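Local coordinates for protein SAM dependent methyltransferase (Agrobacterium tumefaciens, PDB 2IGT) that probably transfers methyl groups from S-adenosylmethionine, which it binds, to a substrate that remains to be identified, at residues V157-G162 with V178-A183; W207-A212 with R238-E243. All blocks are in the same frame, centred on the assembly; numbering follows the deposited sequence.

Interaction 1 is a buried contact between two neighbouring strands inside the large sheet, whereas interaction 2 lies further from the centre of the chain, only partly buried, between the end of strand 205-208 and a loop. They are joined through the sheet, because strand 177-181 of interaction 1 pairs with 205-208, and both reach the same S-adenosylmethionine. Their chemistry follows their place. Segments 157-162 and 178-183 are held by backbone hydrogen bonds and aliphatic packing, with ribose recognition at the strand ends; 207-212 and 238-243 meet through close van der Waals contacts and one water, beside the adenine and within reach of a second subunit.

Interaction 1 of 2, residues V157-G162 with V178-A183; sequences VLNLFG and VTHVDA. With SAM (S-adenosylmethionine), chain D.
Leu158, Leu160 and Val181 form the tight side of this contact. Val181 CG2 sits between the two leucines, 3.8 Å from Leu158 CD1 and 3.7 Å from Leu160 CD2. Leu160 lies alongside Val181 and points the same way, while Leu158 comes in at a slant: chi1 of 177° and chi2 of 65° together bring CD1 toward the neighbouring strand, where it also touches Thr179 CG2. Behind them the axes of strands 157-160 and 178-181 run nearly parallel, 4.8 Å apart at closest. Val157 O receives Thr179 N, Thr179 O receives Asn159 N, and Asn159 O receives Val181 N, all nearly straight bonds.

On the face with Val157 and Val178, Asn159 and His180 stand side by side, the amide almost perpendicular to the imidazole (83°). Asn159 ND2 is hydrogen-bonded to Ser168 OG of helix 166-173, the helix that connects the two strands in a right-handed beta-alpha-beta crossover. This is the opening unit of the Rossmann-like fold of class I methyltransferases, and the cofactor lies at the carboxyl ends of its strands.

There the pairing opens out. Val181 O accepts Gly162 N at 3.0 Å from above its carbonyl plane, plus a weak bond from Phe161 N, as the chain turns away at Gly162 into the loop before helix 166-173. Gly162, although partly exposed, packs against the His180 ring; at Ala183, also partly exposed, cofactor replaces strand-to-strand packing. Asp182 reaches the ribose with both oxygens, OD1 accepting SAM O2' and OD2 accepting SAM O3', each at 2.7 Å. The backbone nitrogens of Ser184 and Tyr163 hold the same two oxygens, respectively, and so fix the carboxylate's rotation. Phe161 CD1 rests 3.3 Å from SAM C4, its ring oblique to the adenine, and Ala183 CB meets SAM C2 at 3.5 Å.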
loop_
_atom_site.group_PDB
_atom_site.type_symbol
_atom_site.label_atom_id
_atom_site.label_comp_id
_atom_site.label_asym_id
_atom_site.label_seq_id
_atom_site.Cartn_x
_atom_site.Cartn_y
_atom_site.Cartn_z
ATOM N N VAL A 157 -17.121 15.366 -26.014
ATOM C CA VAL A 157 -16.261 14.169 -26.083
ATOM C C VAL A 157 -15.971 13.679 -24.672
ATOM O O VAL A 157 -15.522 14.442 -23.813
ATOM C CB VAL A 157 -14.929 14.457 -26.843
ATOM C CG1 VAL A 157 -13.952 13.259 -26.769
ATOM C CG2 VAL A 157 -15.243 14.873 -28.301
ATOM N N LEU A 158 -16.232 12.405 -24.439
ATOM C CA LEU A 158 -15.894 11.779 -23.167
ATOM C C LEU A 158 -14.733 10.828 -23.390
ATOM O O LEU A 158 -14.750 10.025 -24.323
ATOM C CB LEU A 158 -17.116 11.005 -22.603
ATOM C CG LEU A 158 -16.972 10.196 -21.299
ATOM C CD1 LEU A 158 -16.695 11.135 -20.095
ATOM C CD2 LEU A 158 -18.259 9.407 -21.086
ATOM N N ASN A 159 -13.740 10.901 -22.518
ATOM C CA ASN A 159 -12.543 10.077 -22.623
ATOM C C ASN A 159 -12.344 9.338 -21.300
ATOM O O ASN A 159 -11.910 9.944 -20.304
ATOM C CB ASN A 159 -11.328 10.975 -22.961
ATOM C CG ASN A 159 -10.057 10.171 -23.230
ATOM O OD1 ASN A 159 -10.110 8.952 -23.449
ATOM N ND2 ASN A 159 -8.904 10.850 -23.204
ATOM N N LEU A 160 -12.715 8.056 -21.277
ATOM C CA LEU A 160 -12.640 7.216 -20.057
ATOM C C LEU A 160 -11.313 6.484 -19.948
ATOM O O LEU A 160 -10.832 5.954 -20.951
ATOM C CB LEU A 160 -13.789 6.174 -20.036
ATOM C CG LEU A 160 -15.207 6.729 -20.164
ATOM C CD1 LEU A 160 -16.208 5.567 -20.144
ATOM C CD2 LEU A 160 -15.474 7.721 -18.997
ATOM N N PHE A 161 -10.754 6.431 -18.724
ATOM C CA PHE A 161 -9.414 5.848 -18.463
ATOM C C PHE A 161 -8.396 6.660 -19.260
ATOM O O PHE A 161 -7.560 6.098 -19.962
ATOM C CB PHE A 161 -9.317 4.380 -18.892
ATOM C CG PHE A 161 -10.366 3.490 -18.277
ATOM C CD1 PHE A 161 -10.147 2.899 -17.022
ATOM C CD2 PHE A 161 -11.565 3.223 -18.956
ATOM C CE1 PHE A 161 -11.117 2.040 -16.466
ATOM C CE2 PHE A 161 -12.534 2.369 -18.404
ATOM C CZ PHE A 161 -12.308 1.767 -17.172
ATOM N N GLY A 162 -8.490 7.984 -19.141
ATOM C CA GLY A 162 -7.811 8.889 -20.074
ATOM C C GLY A 162 -6.292 8.991 -19.954
ATOM O O GLY A 162 -5.640 9.508 -20.864
ATOM N N VAL A 178 -14.543 18.662 -23.668
ATOM C CA VAL A 178 -13.960 17.368 -23.280
ATOM C C VAL A 178 -14.196 17.104 -21.795
ATOM O O VAL A 178 -14.041 18.007 -20.955
ATOM C CB VAL A 178 -12.438 17.324 -23.575
ATOM C CG1 VAL A 178 -11.838 15.900 -23.254
ATOM C CG2 VAL A 178 -12.192 17.677 -25.039
ATOM N N THR A 179 -14.630 15.885 -21.490
ATOM C CA THR A 179 -14.637 15.382 -20.121
ATOM C C THR A 179 -13.647 14.207 -20.057
ATOM O O THR A 179 -13.778 13.203 -20.798
ATOM C CB THR A 179 -16.060 14.974 -19.689
ATOM O OG1 THR A 179 -16.905 16.132 -19.747
ATOM C CG2 THR A 179 -16.063 14.375 -18.244
ATOM N N HIS A 180 -12.629 14.363 -19.215
ATOM C CA HIS A 180 -11.541 13.369 -19.092
ATOM C C HIS A 180 -11.660 12.669 -17.726
ATOM O O HIS A 180 -11.684 13.320 -16.668
ATOM C CB HIS A 180 -10.195 14.097 -19.272
ATOM C CG HIS A 180 -8.972 13.248 -19.045
ATOM N ND1 HIS A 180 -8.624 12.727 -17.812
ATOM C CD2 HIS A 180 -7.969 12.913 -19.886
ATOM C CE1 HIS A 180 -7.472 12.081 -17.916
ATOM N NE2 HIS A 180 -7.052 12.186 -19.165
ATOM N N VAL A 181 -11.781 11.343 -17.752
ATOM C CA VAL A 181 -12.024 10.584 -16.531
ATOM C C VAL A 181 -10.896 9.610 -16.270
ATOM O O VAL A 181 -10.608 8.753 -17.115
ATOM C CB VAL A 181 -13.367 9.793 -16.599
ATOM C CG1 VAL A 181 -13.678 9.136 -15.243
ATOM C CG2 VAL A 181 -14.529 10.724 -17.022
ATOM N N ASP A 182 -10.276 9.733 -15.095
ATOM C CA ASP A 182 -9.230 8.807 -14.661
ATOM C C ASP A 182 -9.269 8.713 -13.133
ATOM O O ASP A 182 -9.381 9.728 -12.472
ATOM C CB ASP A 182 -7.833 9.282 -15.129
ATOM C CG ASP A 182 -6.814 8.159 -15.124
ATOM O OD1 ASP A 182 -6.484 7.665 -14.032
ATOM O OD2 ASP A 182 -6.379 7.720 -16.214
ATOM N N ALA A 183 -9.179 7.496 -12.585
ATOM C CA ALA A 183 -9.221 7.279 -11.137
ATOM C C ALA A 183 -7.960 7.745 -10.419
ATOM O O ALA A 183 -7.970 7.895 -9.196
ATOM C CB ALA A 183 -9.439 5.809 -10.835
HETATM N N SAM D . -5.293 1.067 -21.132
HETATM C CA SAM D . -3.809 0.950 -21.119
HETATM C C SAM D . -3.418 -0.426 -20.548
HETATM O O SAM D . -4.253 -1.221 -20.080
HETATM O OXT SAM D . -2.232 -0.779 -20.569
HETATM C CB SAM D . -3.168 2.117 -20.334
HETATM C CG SAM D . -3.166 2.013 -18.791
HETATM S SD SAM D . -4.843 2.070 -18.051
HETATM C CE SAM D . -5.946 1.332 -19.237
HETATM C "C5'" SAM D . -5.295 3.777 -18.453
HETATM C "C4'" SAM D . -5.734 4.571 -17.235
HETATM O "O4'" SAM D . -6.790 3.896 -16.573
HETATM C "C3'" SAM D . -4.669 4.755 -16.147
HETATM O "O3'" SAM D . -4.220 6.100 -16.158
HETATM C "C2'" SAM D . -5.342 4.389 -14.815
HETATM O "O2'" SAM D . -5.141 5.336 -13.784
HETATM C "C1'" SAM D . -6.819 4.376 -15.246
HETATM N N9 SAM D . -7.722 3.537 -14.462
HETATM C C8 SAM D . -7.510 2.268 -13.953
HETATM N N7 SAM D . -8.633 1.863 -13.330
HETATM C C5 SAM D . -9.569 2.849 -13.418
HETATM C C6 SAM D . -10.873 2.976 -12.923
HETATM N N6 SAM D . -11.444 1.997 -12.240
HETATM N N1 SAM D . -11.598 4.129 -13.211
HETATM C C2 SAM D . -11.003 5.149 -13.911
HETATM N N3 SAM D . -9.698 5.051 -14.377
HETATM C C4 SAM D . -8.991 3.912 -14.118
#

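Interaction 2 of 2, residues W207-A212 with R238-E243; sequences WICEDA and RGTHGE. With SAM (S-adenosylmethionine), chain D.
Asp211 lays its CB and the OD1 side of its carboxylate against Gly239, and Glu243 touches the same CB. That CB packs 3.6 Å from Gly239 CA and 3.8 Å from Glu243 OE2. A chi1 of 179° extends CG away from the backbone N, past Gly239 toward the adenine. At the tip the two oxygens part company. OD1 lies 3.4 Å from Gly239 CA, accepts the adenine amine, SAM N6, at 2.9 Å in a nearly straight bond (167°), and is also salt-bridged to Arg100 of the second subunit. OD2 turns back to cap Lys214 N, making Asp211 the N-cap of helix 212-222. Ala212 N donates to SAM N1 and Arg238 N makes a long, weak bond to SAM N7, consistent with selection for adenine, as in other class I methyltransferases.

Glu243 folds back toward its own turn, its chain bent at chi2. Just past the type I turn Gly239 to Gly242, OE1 accepts His241 N, a residue of that turn, on its syn side but tilted 30° out of the carboxylate plane. OE2 accepts a hydrogen bond from a water that in turn accepts Asp211 N at 2.9 Å, linking the two segments. The two acids are close, but Arg100 on Asp211 and Lys214, salt-bridged to Glu243 OE2, would be expected to offset their charges.

Thr240 fits against the chain at Glu210: its OG1 lies 3.2 Å from Glu210 CA and 4.0 Å from Cys209 SG, while making its hydrogen bond to Ala183 O. Glu210 itself points away and is salt-bridged to Arg218. The contact thus sits where strand 205-208, at the edge of the large sheet, passes into helix 212-222, with the loop between strands 236-238 and 244-246 laid across that junction.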
loop_
_atom_site.group_PDB
_atom_site.type_symbol
_atom_site.label_atom_id
_atom_site.label_comp_id
_atom_site.label_asym_id
_atom_site.label_seq_id
_atom_site.Cartn_x
_atom_site.Cartn_y
_atom_site.Cartn_z
ATOM N N TRP A 207 -11.785 17.810 -15.808
ATOM C CA TRP A 207 -10.917 16.738 -15.296
ATOM C C TRP A 207 -11.640 16.052 -14.170
ATOM O O TRP A 207 -11.976 16.699 -13.166
ATOM C CB TRP A 207 -9.576 17.302 -14.782
ATOM C CG TRP A 207 -8.773 18.025 -15.829
ATOM C CD1 TRP A 207 -8.646 19.383 -15.967
ATOM C CD2 TRP A 207 -8.001 17.439 -16.890
ATOM N NE1 TRP A 207 -7.846 19.676 -17.047
ATOM C CE2 TRP A 207 -7.431 18.503 -17.627
ATOM C CE3 TRP A 207 -7.733 16.123 -17.287
ATOM C CZ2 TRP A 207 -6.616 18.294 -18.752
ATOM C CZ3 TRP A 207 -6.932 15.914 -18.419
ATOM C CH2 TRP A 207 -6.373 16.999 -19.130
ATOM N N ILE A 208 -11.928 14.765 -14.339
ATOM C CA ILE A 208 -12.745 14.057 -13.386
ATOM C C ILE A 208 -11.880 12.943 -12.778
ATOM O O ILE A 208 -11.422 12.057 -13.499
ATOM C CB ILE A 208 -14.024 13.424 -14.059
ATOM C CG1 ILE A 208 -14.954 14.494 -14.673
ATOM C CG2 ILE A 208 -14.787 12.533 -13.067
ATOM C CD1 ILE A 208 -15.602 15.482 -13.682
ATOM N N CYS A 209 -11.656 13.004 -11.466
ATOM C CA CYS A 209 -10.884 11.969 -10.785
ATOM C C CYS A 209 -11.882 11.057 -10.053
ATOM O O CYS A 209 -12.315 11.342 -8.935
ATOM C CB CYS A 209 -9.857 12.588 -9.839
ATOM S SG CYS A 209 -8.763 11.341 -9.084
ATOM N N GLU A 210 -12.277 9.981 -10.733
ATOM C CA GLU A 210 -13.328 9.106 -10.253
ATOM C C GLU A 210 -13.168 7.767 -10.944
ATOM O O GLU A 210 -12.526 7.671 -12.003
ATOM C CB GLU A 210 -14.727 9.706 -10.515
ATOM C CG GLU A 210 -15.898 8.908 -9.842
ATOM C CD GLU A 210 -17.259 9.641 -9.794
ATOM O OE1 GLU A 210 -17.557 10.444 -10.687
ATOM O OE2 GLU A 210 -18.049 9.390 -8.851
ATOM N N ASP A 211 -13.712 6.730 -10.323
ATOM C CA ASP A 211 -13.917 5.447 -11.006
ATOM C C ASP A 211 -14.728 5.701 -12.311
ATOM O O ASP A 211 -15.709 6.449 -12.299
ATOM C CB ASP A 211 -14.652 4.468 -10.087
ATOM C CG ASP A 211 -14.905 3.129 -10.773
ATOM O OD1 ASP A 211 -13.945 2.329 -10.857
ATOM O OD2 ASP A 211 -16.040 2.906 -11.282
ATOM N N ALA A 212 -14.292 5.119 -13.429
ATOM C CA ALA A 212 -14.889 5.407 -14.728
ATOM C C ALA A 212 -16.337 4.937 -14.808
ATOM O O ALA A 212 -17.190 5.669 -15.314
ATOM C CB ALA A 212 -14.069 4.806 -15.860
ATOM N N ARG A 238 -8.488 0.059 -10.450
ATOM C CA ARG A 238 -9.059 0.432 -9.168
ATOM C C ARG A 238 -9.668 1.829 -9.282
ATOM O O ARG A 238 -9.004 2.757 -9.778
ATOM C CB ARG A 238 -7.938 0.521 -8.136
ATOM C CG ARG A 238 -8.295 -0.049 -6.820
ATOM C CD ARG A 238 -7.834 -1.495 -6.781
ATOM N NE ARG A 238 -8.462 -2.258 -5.703
ATOM C CZ ARG A 238 -8.032 -3.449 -5.296
ATOM N NH1 ARG A 238 -8.657 -4.087 -4.310
ATOM N NH2 ARG A 238 -6.965 -4.003 -5.865
ATOM N N GLY A 239 -10.890 1.993 -8.788
ATOM C CA GLY A 239 -11.505 3.320 -8.721
ATOM C C GLY A 239 -10.836 4.148 -7.638
ATOM O O GLY A 239 -10.019 3.657 -6.851
ATOM N N THR A 240 -11.201 5.417 -7.599
ATOM C CA THR A 240 -10.617 6.380 -6.676
ATOM C C THR A 240 -10.894 5.976 -5.244
ATOM O O THR A 240 -10.076 6.228 -4.344
ATOM C CB THR A 240 -11.181 7.784 -7.000
ATOM O OG1 THR A 240 -10.926 8.034 -8.390
ATOM C CG2 THR A 240 -10.518 8.847 -6.181
ATOM N N HIS A 241 -12.033 5.332 -5.024
ATOM C CA HIS A 241 -12.376 4.894 -3.678
ATOM C C HIS A 241 -12.266 3.374 -3.517
ATOM O O HIS A 241 -13.036 2.772 -2.764
ATOM C CB HIS A 241 -13.745 5.459 -3.252
ATOM C CG HIS A 241 -13.805 6.959 -3.304
ATOM N ND1 HIS A 241 -12.894 7.761 -2.648
ATOM C CD2 HIS A 241 -14.645 7.799 -3.950
ATOM C CE1 HIS A 241 -13.170 9.032 -2.890
ATOM N NE2 HIS A 241 -14.229 9.082 -3.676
ATOM N N GLY A 242 -11.294 2.790 -4.228
ATOM C CA GLY A 242 -10.937 1.367 -4.124
ATOM C C GLY A 242 -11.810 0.349 -4.856
ATOM O O GLY A 242 -11.544 -0.847 -4.771
ATOM N N GLU A 243 -12.825 0.815 -5.584
ATOM C CA GLU A 243 -13.717 -0.069 -6.378
ATOM C C GLU A 243 -12.906 -0.935 -7.378
ATOM O O GLU A 243 -12.169 -0.408 -8.185
ATOM C CB GLU A 243 -14.716 0.780 -7.169
ATOM C CG GLU A 243 -15.485 1.892 -6.377
ATOM C CD GLU A 243 -14.848 3.318 -6.411
ATOM O OE1 GLU A 243 -13.623 3.455 -6.423
ATOM O OE2 GLU A 243 -15.609 4.315 -6.399
HETATM N N SAM D . -5.293 1.067 -21.132
HETATM C CA SAM D . -3.809 0.950 -21.119
HETATM C C SAM D . -3.418 -0.426 -20.548
HETATM O O SAM D . -4.253 -1.221 -20.080
HETATM O OXT SAM D . -2.232 -0.779 -20.569
HETATM C CB SAM D . -3.168 2.117 -20.334
HETATM C CG SAM D . -3.166 2.013 -18.791
HETATM S SD SAM D . -4.843 2.070 -18.051
HETATM C CE SAM D . -5.946 1.332 -19.237
HETATM C "C5'" SAM D . -5.295 3.777 -18.453
HETATM C "C4'" SAM D . -5.734 4.571 -17.235
HETATM O "O4'" SAM D . -6.790 3.896 -16.573
HETATM C "C3'" SAM D . -4.669 4.755 -16.147
HETATM O "O3'" SAM D . -4.220 6.100 -16.158
HETATM C "C2'" SAM D . -5.342 4.389 -14.815
HETATM O "O2'" SAM D . -5.141 5.336 -13.784
HETATM C "C1'" SAM D . -6.819 4.376 -15.246
HETATM N N9 SAM D . -7.722 3.537 -14.462
HETATM C C8 SAM D . -7.510 2.268 -13.953
HETATM N N7 SAM D . -8.633 1.863 -13.330
HETATM C C5 SAM D . -9.569 2.849 -13.418
HETATM C C6 SAM D . -10.873 2.976 -12.923
HETATM N N6 SAM D . -11.444 1.997 -12.240
HETATM N N1 SAM D . -11.598 4.129 -13.211
HETATM C C2 SAM D . -11.003 5.149 -13.911
HETATM N N3 SAM D . -9.698 5.051 -14.377
HETATM C C4 SAM D . -8.991 3.912 -14.118
HETATM O O HOH W 1 -14.525 6.551 -7.535
#